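Local coordinates for RagB/SusD family nutrient uptake outer membrane protein (Bacteroides thetaiotaomicron, PDB 7KV2), which probably binds beta-glucan at the outer membrane surface of a gut bacterium, as a SusD-family glycan-binding protein serving nutrient uptake, at residues N334-R339 with K434-V439; T342-Q347 with F374-A379; Y428-H433 with T440-T445. All blocks are in the same frame, centred on the assembly; numbering follows the deposited sequence.

Interaction 1 (N334-R339 with K434-V439); sequences NNDTRR and KRAGLV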
loop_
_atom_site.group_PDB
_atom_site.type_symbol
_atom_site.label_atom_id
_atom_site.label_comp_id
_atom_site.label_asym_id
_atom_site.label_seq_id
_atom_site.Cartn_x
_atom_site.Cartn_y
_atom_site.Cartn_z
ATOM N N ASN A 334 -10.156 -3.322 -24.385
ATOM C CA ASN A 334 -11.330 -4.208 -24.127
ATOM C C ASN A 334 -10.931 -5.619 -23.659
ATOM O O ASN A 334 -11.722 -6.259 -22.943
ATOM C CB ASN A 334 -12.167 -4.455 -25.403
ATOM C CG ASN A 334 -12.967 -3.248 -25.812
ATOM O OD1 ASN A 334 -13.547 -2.565 -24.964
ATOM N ND2 ASN A 334 -12.974 -2.965 -27.103
ATOM N N ASN A 335 -9.785 -6.105 -24.074
ATOM C CA ASN A 335 -9.328 -7.480 -23.730
ATOM C C ASN A 335 -8.261 -7.436 -22.618
ATOM O O ASN A 335 -7.693 -8.504 -22.328
ATOM C CB ASN A 335 -8.769 -8.184 -24.958
ATOM C CG ASN A 335 -7.608 -7.399 -25.511
ATOM O OD1 ASN A 335 -7.698 -6.179 -25.611
ATOM N ND2 ASN A 335 -6.534 -8.075 -25.836
ATOM N N ASP A 336 -7.995 -6.268 -22.022
ATOM C CA ASP A 336 -7.161 -6.182 -20.805
ATOM C C ASP A 336 -8.040 -6.657 -19.634
ATOM O O ASP A 336 -9.034 -5.913 -19.254
ATOM C CB ASP A 336 -6.592 -4.779 -20.620
ATOM C CG ASP A 336 -5.458 -4.699 -19.623
ATOM O OD1 ASP A 336 -5.522 -5.459 -18.582
ATOM O OD2 ASP A 336 -4.506 -3.905 -19.877
ATOM N N THR A 337 -7.720 -7.816 -19.062
ATOM C CA THR A 337 -8.511 -8.405 -17.939
ATOM C C THR A 337 -8.457 -7.465 -16.713
ATOM O O THR A 337 -9.309 -7.607 -15.799
ATOM C CB THR A 337 -8.034 -9.813 -17.565
ATOM O OG1 THR A 337 -6.659 -9.723 -17.148
ATOM C CG2 THR A 337 -8.240 -10.787 -18.713
ATOM N N ARG A 338 -7.430 -6.625 -16.639
ATOM C CA ARG A 338 -7.263 -5.684 -15.496
ATOM C C ARG A 338 -8.381 -4.641 -15.486
ATOM O O ARG A 338 -8.621 -4.044 -14.419
ATOM C CB ARG A 338 -5.896 -5.029 -15.512
ATOM C CG ARG A 338 -4.779 -6.047 -15.422
ATOM C CD ARG A 338 -3.440 -5.391 -15.533
ATOM N NE ARG A 338 -3.193 -4.936 -16.917
ATOM C CZ ARG A 338 -1.992 -4.681 -17.431
ATOM N NH1 ARG A 338 -0.889 -4.803 -16.700
ATOM N NH2 ARG A 338 -1.909 -4.321 -18.713
ATOM N N ARG A 339 -9.013 -4.361 -16.620
ATOM C CA ARG A 339 -10.001 -3.273 -16.681
ATOM C C ARG A 339 -11.141 -3.652 -15.729
ATOM O O ARG A 339 -11.464 -2.847 -14.844
ATOM C CB ARG A 339 -10.568 -3.058 -18.081
ATOM C CG ARG A 339 -11.523 -1.882 -18.143
ATOM C CD ARG A 339 -12.015 -1.632 -19.556
ATOM N NE ARG A 339 -13.012 -2.657 -19.875
ATOM C CZ ARG A 339 -13.639 -2.738 -21.032
ATOM N NH1 ARG A 339 -13.381 -1.847 -21.966
ATOM N NH2 ARG A 339 -14.542 -3.685 -21.245
ATOM N N LYS A 434 1.172 -9.584 -21.123
ATOM C CA LYS A 434 0.447 -10.723 -21.745
ATOM C C LYS A 434 -0.369 -11.469 -20.695
ATOM O O LYS A 434 -1.393 -12.012 -21.071
ATOM C CB LYS A 434 1.399 -11.633 -22.523
ATOM C CG LYS A 434 1.905 -10.972 -23.796
ATOM C CD LYS A 434 2.310 -11.960 -24.861
ATOM C CE LYS A 434 3.409 -12.862 -24.361
ATOM N NZ LYS A 434 4.190 -13.428 -25.488
ATOM N N ARG A 435 0.015 -11.428 -19.419
ATOM C CA ARG A 435 -0.801 -12.079 -18.369
ATOM C C ARG A 435 -2.180 -11.404 -18.371
ATOM O O ARG A 435 -3.155 -12.114 -18.201
ATOM C CB ARG A 435 -0.136 -12.006 -16.994
ATOM C CG ARG A 435 -0.925 -12.728 -15.910
ATOM C CD ARG A 435 -1.898 -11.778 -15.214
ATOM N NE ARG A 435 -1.223 -10.794 -14.370
ATOM C CZ ARG A 435 -0.754 -10.971 -13.128
ATOM N NH1 ARG A 435 -0.808 -12.146 -12.539
ATOM N NH2 ARG A 435 -0.169 -9.965 -12.488
ATOM N N ALA A 436 -2.240 -10.104 -18.646
ATOM C CA ALA A 436 -3.496 -9.313 -18.668
ATOM C C ALA A 436 -4.368 -9.578 -19.906
ATOM O O ALA A 436 -5.453 -8.967 -20.003
ATOM C CB ALA A 436 -3.149 -7.863 -18.538
ATOM N N GLY A 437 -3.963 -10.485 -20.800
ATOM C CA GLY A 437 -4.758 -10.852 -21.990
ATOM C C GLY A 437 -4.384 -10.045 -23.228
ATOM O O GLY A 437 -5.105 -10.187 -24.240
ATOM N N LEU A 438 -3.329 -9.235 -23.195
ATOM C CA LEU A 438 -3.004 -8.311 -24.316
ATOM C C LEU A 438 -2.183 -9.121 -25.327
ATOM O O LEU A 438 -1.278 -9.892 -24.923
ATOM C CB LEU A 438 -2.249 -7.063 -23.841
ATOM C CG LEU A 438 -3.046 -6.146 -22.905
ATOM C CD1 LEU A 438 -2.211 -5.005 -22.425
ATOM C CD2 LEU A 438 -4.286 -5.616 -23.582
ATOM N N VAL A 439 -2.512 -9.021 -26.605
ATOM C CA VAL A 439 -1.808 -9.878 -27.610
ATOM C C VAL A 439 -0.581 -9.125 -28.133
ATOM O O VAL A 439 0.396 -9.795 -28.493
ATOM C CB VAL A 439 -2.738 -10.346 -28.739
ATOM C CG1 VAL A 439 -3.960 -11.072 -28.196
ATOM C CG2 VAL A 439 -3.136 -9.219 -29.658
HETATM O O HOH W 1 -5.566 -12.278 -16.777
#

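Interaction 2 (T342-Q347 with F374-A379); sequences TCWNAQ and FLEKYA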
loop_
_atom_site.group_PDB
_atom_site.type_symbol
_atom_site.label_atom_id
_atom_site.label_comp_id
_atom_site.label_asym_id
_atom_site.label_seq_id
_atom_site.Cartn_x
_atom_site.Cartn_y
_atom_site.Cartn_z
ATOM N N THR A 342 -10.210 -4.083 -12.013
ATOM C CA THR A 342 -9.899 -2.770 -11.375
ATOM C C THR A 342 -11.189 -1.979 -11.197
ATOM O O THR A 342 -11.360 -1.334 -10.117
ATOM C CB THR A 342 -8.864 -1.972 -12.178
ATOM O OG1 THR A 342 -7.657 -2.746 -12.226
ATOM C CG2 THR A 342 -8.614 -0.593 -11.614
ATOM N N CYS A 343 -12.024 -1.925 -12.227
ATOM C CA CYS A 343 -13.155 -0.959 -12.338
ATOM C C CYS A 343 -14.459 -1.757 -12.332
ATOM O O CYS A 343 -14.768 -2.381 -13.328
ATOM C CB CYS A 343 -13.057 -0.162 -13.633
ATOM S SG CYS A 343 -11.445 0.555 -14.000
ATOM N N TRP A 344 -15.194 -1.754 -11.225
ATOM C CA TRP A 344 -16.482 -2.464 -11.110
ATOM C C TRP A 344 -17.552 -1.444 -11.482
ATOM O O TRP A 344 -17.622 -0.404 -10.838
ATOM C CB TRP A 344 -16.687 -3.071 -9.721
ATOM C CG TRP A 344 -18.074 -3.589 -9.526
ATOM C CD1 TRP A 344 -18.715 -4.536 -10.277
ATOM C CD2 TRP A 344 -19.003 -3.183 -8.516
ATOM N NE1 TRP A 344 -19.977 -4.760 -9.787
ATOM C CE2 TRP A 344 -20.170 -3.956 -8.689
ATOM C CE3 TRP A 344 -18.936 -2.306 -7.430
ATOM C CZ2 TRP A 344 -21.303 -3.777 -7.903
ATOM C CZ3 TRP A 344 -20.038 -2.182 -6.611
ATOM C CH2 TRP A 344 -21.207 -2.904 -6.845
ATOM N N ASN A 345 -18.258 -1.687 -12.586
ATOM C CA ASN A 345 -19.304 -0.779 -13.107
ATOM C C ASN A 345 -20.598 -1.043 -12.340
ATOM O O ASN A 345 -21.537 -1.745 -12.862
ATOM C CB ASN A 345 -19.444 -0.956 -14.622
ATOM C CG ASN A 345 -20.184 0.190 -15.273
ATOM O OD1 ASN A 345 -20.863 0.961 -14.601
ATOM N ND2 ASN A 345 -20.008 0.320 -16.585
ATOM N N ALA A 346 -20.682 -0.493 -11.137
ATOM C CA ALA A 346 -21.838 -0.636 -10.242
ATOM C C ALA A 346 -23.091 -0.149 -10.956
ATOM O O ALA A 346 -24.152 -0.802 -10.788
ATOM C CB ALA A 346 -21.626 0.149 -8.978
ATOM N N GLN A 347 -23.020 1.001 -11.636
ATOM C CA GLN A 347 -24.243 1.576 -12.256
ATOM C C GLN A 347 -24.724 0.662 -13.385
ATOM O O GLN A 347 -25.936 0.427 -13.447
ATOM C CB GLN A 347 -24.059 2.996 -12.784
ATOM C CG GLN A 347 -25.379 3.649 -13.183
ATOM C CD GLN A 347 -26.380 3.660 -12.046
ATOM O OE1 GLN A 347 -26.081 4.110 -10.941
ATOM N NE2 GLN A 347 -27.579 3.180 -12.332
ATOM N N PHE A 374 -16.373 1.686 -9.155
ATOM C CA PHE A 374 -15.696 1.517 -7.848
ATOM C C PHE A 374 -14.517 0.566 -7.993
ATOM O O PHE A 374 -14.452 -0.196 -8.982
ATOM C CB PHE A 374 -16.710 1.101 -6.767
ATOM C CG PHE A 374 -17.813 2.114 -6.567
ATOM C CD1 PHE A 374 -18.910 2.144 -7.410
ATOM C CD2 PHE A 374 -17.681 3.122 -5.623
ATOM C CE1 PHE A 374 -19.874 3.126 -7.277
ATOM C CE2 PHE A 374 -18.666 4.086 -5.481
ATOM C CZ PHE A 374 -19.775 4.074 -6.297
ATOM N N LEU A 375 -13.595 0.631 -7.036
ATOM C CA LEU A 375 -12.332 -0.146 -7.092
ATOM C C LEU A 375 -12.670 -1.586 -6.702
ATOM O O LEU A 375 -12.794 -1.919 -5.505
ATOM C CB LEU A 375 -11.298 0.470 -6.158
ATOM C CG LEU A 375 -9.948 -0.244 -6.122
ATOM C CD1 LEU A 375 -9.242 -0.141 -7.463
ATOM C CD2 LEU A 375 -9.074 0.353 -5.038
ATOM N N GLU A 376 -12.771 -2.437 -7.715
ATOM C CA GLU A 376 -13.141 -3.858 -7.551
ATOM C C GLU A 376 -12.153 -4.598 -6.669
ATOM O O GLU A 376 -12.597 -5.470 -5.910
ATOM C CB GLU A 376 -13.270 -4.477 -8.943
ATOM C CG GLU A 376 -13.607 -5.962 -8.929
ATOM C CD GLU A 376 -14.930 -6.362 -8.296
ATOM O OE1 GLU A 376 -15.682 -5.481 -7.861
ATOM O OE2 GLU A 376 -15.150 -7.573 -8.144
ATOM N N LYS A 377 -10.852 -4.279 -6.731
ATOM C CA LYS A 377 -9.816 -5.027 -6.001
ATOM C C LYS A 377 -10.162 -5.143 -4.516
ATOM O O LYS A 377 -9.855 -6.184 -3.910
ATOM C CB LYS A 377 -8.457 -4.366 -6.130
ATOM C CG LYS A 377 -7.914 -4.358 -7.543
ATOM C CD LYS A 377 -6.596 -3.644 -7.663
ATOM C CE LYS A 377 -6.097 -3.587 -9.098
ATOM N NZ LYS A 377 -4.784 -2.896 -9.257
ATOM N N TYR A 378 -10.689 -4.077 -3.913
ATOM C CA TYR A 378 -10.928 -3.983 -2.454
ATOM C C TYR A 378 -12.400 -3.676 -2.170
ATOM O O TYR A 378 -12.736 -3.196 -1.076
ATOM C CB TYR A 378 -9.946 -2.995 -1.814
ATOM C CG TYR A 378 -8.521 -3.504 -1.855
ATOM C CD1 TYR A 378 -8.185 -4.712 -1.250
ATOM C CD2 TYR A 378 -7.530 -2.821 -2.547
ATOM C CE1 TYR A 378 -6.893 -5.199 -1.314
ATOM C CE2 TYR A 378 -6.232 -3.280 -2.582
ATOM C CZ TYR A 378 -5.908 -4.469 -1.961
ATOM O OH TYR A 378 -4.623 -4.936 -1.988
ATOM N N ALA A 379 -13.276 -3.940 -3.134
ATOM C CA ALA A 379 -14.723 -3.762 -2.972
ATOM C C ALA A 379 -15.242 -4.735 -1.899
ATOM O O ALA A 379 -14.648 -5.806 -1.666
ATOM C CB ALA A 379 -15.413 -4.005 -4.273
HETATM O O HOH W 2 -4.869 -2.000 -11.972
#

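Interaction 3 (Y428-H433 with T440-T445); sequences YLNLVH and TEIEPT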
loop_
_atom_site.group_PDB
_atom_site.type_symbol
_atom_site.label_atom_id
_atom_site.label_comp_id
_atom_site.label_asym_id
_atom_site.label_seq_id
_atom_site.Cartn_x
_atom_site.Cartn_y
_atom_site.Cartn_z
ATOM N N TYR A 428 10.431 -9.644 -19.424
ATOM C CA TYR A 428 9.881 -9.353 -18.087
ATOM C C TYR A 428 8.649 -8.470 -18.242
ATOM O O TYR A 428 7.635 -8.821 -17.655
ATOM C CB TYR A 428 10.943 -8.739 -17.200
ATOM C CG TYR A 428 12.034 -9.704 -16.821
ATOM C CD1 TYR A 428 11.870 -11.070 -16.920
ATOM C CD2 TYR A 428 13.212 -9.235 -16.294
ATOM C CE1 TYR A 428 12.883 -11.947 -16.537
ATOM C CE2 TYR A 428 14.231 -10.097 -15.926
ATOM C CZ TYR A 428 14.060 -11.456 -16.030
ATOM O OH TYR A 428 15.068 -12.277 -15.615
ATOM N N LEU A 429 8.756 -7.373 -19.004
ATOM C CA LEU A 429 7.635 -6.451 -19.302
ATOM C C LEU A 429 6.461 -7.205 -19.924
ATOM O O LEU A 429 5.310 -7.033 -19.475
ATOM C CB LEU A 429 8.136 -5.332 -20.218
ATOM C CG LEU A 429 7.053 -4.385 -20.703
ATOM C CD1 LEU A 429 6.290 -3.774 -19.501
ATOM C CD2 LEU A 429 7.674 -3.299 -21.557
ATOM N N ASN A 430 6.721 -8.065 -20.899
ATOM C CA ASN A 430 5.638 -8.699 -21.669
ATOM C C ASN A 430 5.057 -9.858 -20.881
ATOM O O ASN A 430 3.918 -10.208 -21.185
ATOM C CB ASN A 430 6.067 -8.994 -23.108
ATOM C CG ASN A 430 6.109 -7.697 -23.887
ATOM O OD1 ASN A 430 5.062 -7.152 -24.257
ATOM N ND2 ASN A 430 7.298 -7.163 -24.061
ATOM N N LEU A 431 5.748 -10.411 -19.876
ATOM C CA LEU A 431 5.110 -11.474 -19.033
ATOM C C LEU A 431 3.900 -10.849 -18.318
ATOM O O LEU A 431 2.800 -11.441 -18.328
ATOM C CB LEU A 431 6.118 -12.028 -18.035
ATOM C CG LEU A 431 7.103 -13.066 -18.579
ATOM C CD1 LEU A 431 8.107 -13.419 -17.506
ATOM C CD2 LEU A 431 6.374 -14.301 -19.056
ATOM N N VAL A 432 4.087 -9.641 -17.832
ATOM C CA VAL A 432 3.021 -8.842 -17.175
ATOM C C VAL A 432 1.956 -8.402 -18.193
ATOM O O VAL A 432 0.720 -8.576 -17.922
ATOM C CB VAL A 432 3.600 -7.642 -16.403
ATOM C CG1 VAL A 432 2.484 -6.788 -15.831
ATOM C CG2 VAL A 432 4.539 -8.107 -15.305
ATOM N N HIS A 433 2.363 -7.797 -19.316
ATOM C CA HIS A 433 1.454 -7.290 -20.374
ATOM C C HIS A 433 0.561 -8.431 -20.871
ATOM O O HIS A 433 -0.691 -8.264 -20.997
ATOM C CB HIS A 433 2.344 -6.653 -21.475
ATOM C CG HIS A 433 1.635 -5.798 -22.462
ATOM N ND1 HIS A 433 1.338 -4.479 -22.202
ATOM C CD2 HIS A 433 1.226 -6.056 -23.734
ATOM C CE1 HIS A 433 0.756 -3.946 -23.263
ATOM N NE2 HIS A 433 0.650 -4.901 -24.225
ATOM N N THR A 440 -0.600 -7.794 -28.185
ATOM C CA THR A 440 0.522 -7.013 -28.779
ATOM C C THR A 440 1.646 -6.904 -27.755
ATOM O O THR A 440 1.387 -6.335 -26.677
ATOM C CB THR A 440 0.114 -5.608 -29.241
ATOM O OG1 THR A 440 -0.913 -5.761 -30.208
ATOM C CG2 THR A 440 1.256 -4.803 -29.825
ATOM N N GLU A 441 2.857 -7.338 -28.101
ATOM C CA GLU A 441 4.072 -7.135 -27.271
ATOM C C GLU A 441 4.548 -5.695 -27.416
ATOM O O GLU A 441 4.258 -5.059 -28.459
ATOM C CB GLU A 441 5.151 -8.152 -27.595
ATOM C CG GLU A 441 4.754 -9.538 -27.146
ATOM C CD GLU A 441 5.723 -10.648 -27.504
ATOM O OE1 GLU A 441 6.870 -10.326 -27.916
ATOM O OE2 GLU A 441 5.298 -11.834 -27.382
ATOM N N ILE A 442 5.145 -5.155 -26.355
ATOM C CA ILE A 442 5.603 -3.745 -26.310
ATOM C C ILE A 442 7.089 -3.738 -25.987
ATOM O O ILE A 442 7.588 -4.666 -25.327
ATOM C CB ILE A 442 4.752 -2.928 -25.319
ATOM C CG1 ILE A 442 4.641 -3.606 -23.946
ATOM C CG2 ILE A 442 3.378 -2.668 -25.929
ATOM C CD1 ILE A 442 4.021 -2.720 -22.888
ATOM N N GLU A 443 7.779 -2.717 -26.480
ATOM C CA GLU A 443 9.229 -2.539 -26.264
ATOM C C GLU A 443 9.438 -2.037 -24.846
ATOM O O GLU A 443 8.647 -1.240 -24.349
ATOM C CB GLU A 443 9.819 -1.538 -27.281
ATOM C CG GLU A 443 9.890 -2.069 -28.709
ATOM C CD GLU A 443 10.660 -3.374 -28.882
ATOM O OE1 GLU A 443 11.770 -3.481 -28.376
ATOM O OE2 GLU A 443 10.130 -4.300 -29.531
ATOM N N PRO A 444 10.539 -2.428 -24.179
ATOM C CA PRO A 444 10.823 -1.978 -22.819
ATOM C C PRO A 444 11.451 -0.580 -22.764
ATOM O O PRO A 444 12.462 -0.418 -22.098
ATOM C CB PRO A 444 11.784 -3.062 -22.322
ATOM C CG PRO A 444 12.598 -3.392 -23.570
ATOM C CD PRO A 444 11.578 -3.341 -24.688
ATOM N N THR A 445 10.777 0.420 -23.319
ATOM C CA THR A 445 11.079 1.850 -23.029
ATOM C C THR A 445 10.674 2.161 -21.586
ATOM O O THR A 445 9.783 1.463 -21.058
ATOM C CB THR A 445 10.390 2.804 -24.001
ATOM O OG1 THR A 445 8.979 2.743 -23.787
ATOM C CG2 THR A 445 10.707 2.492 -25.451
#

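Interaction 1 (N334-R339 with K434-V439)
Thr337 N donates to Ala436 O over 2.7 Å, and an N-H...O angle of 173° makes this the straight polar link between 334-339 and 434-439. The same carbonyl oxygen takes a CA-H...O contact from Asp336 CA at 3.4 Å. A weaker bond lies further along: Asn335 ND2 reaches Gly437 O at 3.0 Å, but its angle of 123° is strongly bent. Thr337 OG1 is joined to Arg435 O through one water, which donates to that carbonyl.

The meeting point is a helix start set against a helix end. Asp336 is the N-cap of helix 337-342, its OD1 accepting from Arg338 N, while Gly437 ends helix 425-435 in a Schellman motif. Glycine suits that place on two counts: at these backbone angles a CB would press against the carbonyl O of Ala436, and it would also run into Asn335 O.

Asp336 carries a second load. With CG anti to the backbone N (chi1 -165°), its carboxylate is gripped side-on by the guanidinium of Arg338 in a two-nitrogen salt bridge, NE to OD1 and NH2 to OD2, the latter 2.9 Å. Arg338 NH1 turns to Glu452 and Glu456, so this buried arginine is shared among three acids, which would be expected to stabilise its charge. Ala436 CB lies over one guanidinium face, offset toward the rim and 3.3 Å from Arg338 NE. Leu438 packs alongside, CD1 3.6 Å from Asp336 OD2 and CD2 3.8 Å from Asp336 CB.

Interaction 2 (T342-Q347 with F374-A379)
Trp344 and Phe374 face each other as an antiparallel hydrogen-bonded pair, with their side chains on one face of a two-stranded sheet. The side chains cross at a slant: Phe374 CB meets the indole at its edge, near the ring plane, 4.1 Å from Trp344 CE3. Ala346 CB approaches the phenyl ring obliquely, 3.7 Å from Phe374 CD1.

Glu376, just past the strand in a 3-10 turn, reaches the tryptophan. CG stands anti to the backbone N (chi1 178°) and the chain then bends at chi2, which carries OE1 to 3.2 Å from Trp344 CB; the carboxylate and indole planes are 46° apart. That oxygen is also bonded to His315, whose ring stacks on Trp344. Thr342 and Lys377 run side by side, and one water bridges Thr342 OG1 and Lys377 NZ; Thr342 OG1 is also hydrogen-bonded to Arg338 O, and Lys377 NZ to Val458 O, with a salt bridge to Glu460.

Two backbone bonds fix the register: Trp344 N to Phe374 O at 2.8 Å, nearly straight at 172°, and Phe374 N to Trp344 O. Glu376 N also donates to Thr342 O, from above the carbonyl plane, just beyond the bridged residues.

The short sheet is buried in the SusD-family region. Strand 343-345 connects helix 337-342 to helix 346-355; Cys343 leans on helix 326-331, and Leu375 packs against Ile303 of helix 299-303.

Interaction 3 (Y428-H433 with T440-T445)
His433 offers one ring face to Ile442, whose CG1 sits 3.9 Å from the ring centroid and only 11° off the normal, a CH-pi contact over the middle of the imidazole. Ile442 CD1 continues across the same ring to 3.3 Å from His433 ND1. The isoleucine gets there with CG1 between its backbone N and carbonyl carbon (chi1 51°), turning the branch in toward the helix. His433 ND1 is hydrogen-bonded to Glu452 of helix 446-456. Thr440 O lies at the ring edge, near its plane, 2.9 Å from His433 NE2.

Asn430, one turn earlier, reads the backbone of the same isoleucine. Its ND2 donates to Ile442 O at 2.8 Å with an angle of 179°, the acceptor lying in the amide plane, and also bonds to Lys426 O within the helix. In return Ile442 N donates to Asn430 OD1 at 2.9 Å, slightly tilted from the carbonyl plane. The two bonds run in opposite directions between one side-chain amide and one residue's backbone, which sets the amide's rotation and ties the backbone of Ile442 to the helix. An alanine here, in place of Asn430, is likely to leave the N-H and C=O of Ile442 without these mates and that stretch of backbone less firmly tied to the helix.

Leu429 completes the packing, crossing Ile442 at about a right angle. Its CD2 lies 3.6 Å from Pro444 CA and also meets Ile442 CG1 and Glu443 O. At the solvent-facing side Glu441 forms a salt bridge with Lys434, and Glu443 another with Lys426.

Here an extended linker folds back along the helix it has just left, before Thr445 caps helix 446-456: the loop joining two consecutive helices, consistent with the TPR-like helical architecture of SusD proteins.

Interaction 2 is the buried contact of the three, with seven of its eight touching residues buried and strand pairing at its heart, whereas interactions 1 and 3 are partly buried and lie farther from the centre of the chain. Those two share helix 425-435: interaction 3 uses its flank and interaction 1 its C-terminal end. Their centres are about 12 Å apart, and they touch directly through the Lys434-Glu441 salt bridge and where Leu438 packs on His433; Glu452 bonds to both Arg338 and His433. Interaction 2 adjoins interaction 1 in sequence, as helix 337-342 runs into strand 343-345. Chemically, interaction 1 relies on helix-end capping and buried charge, interaction 3 on an amide reading backbone.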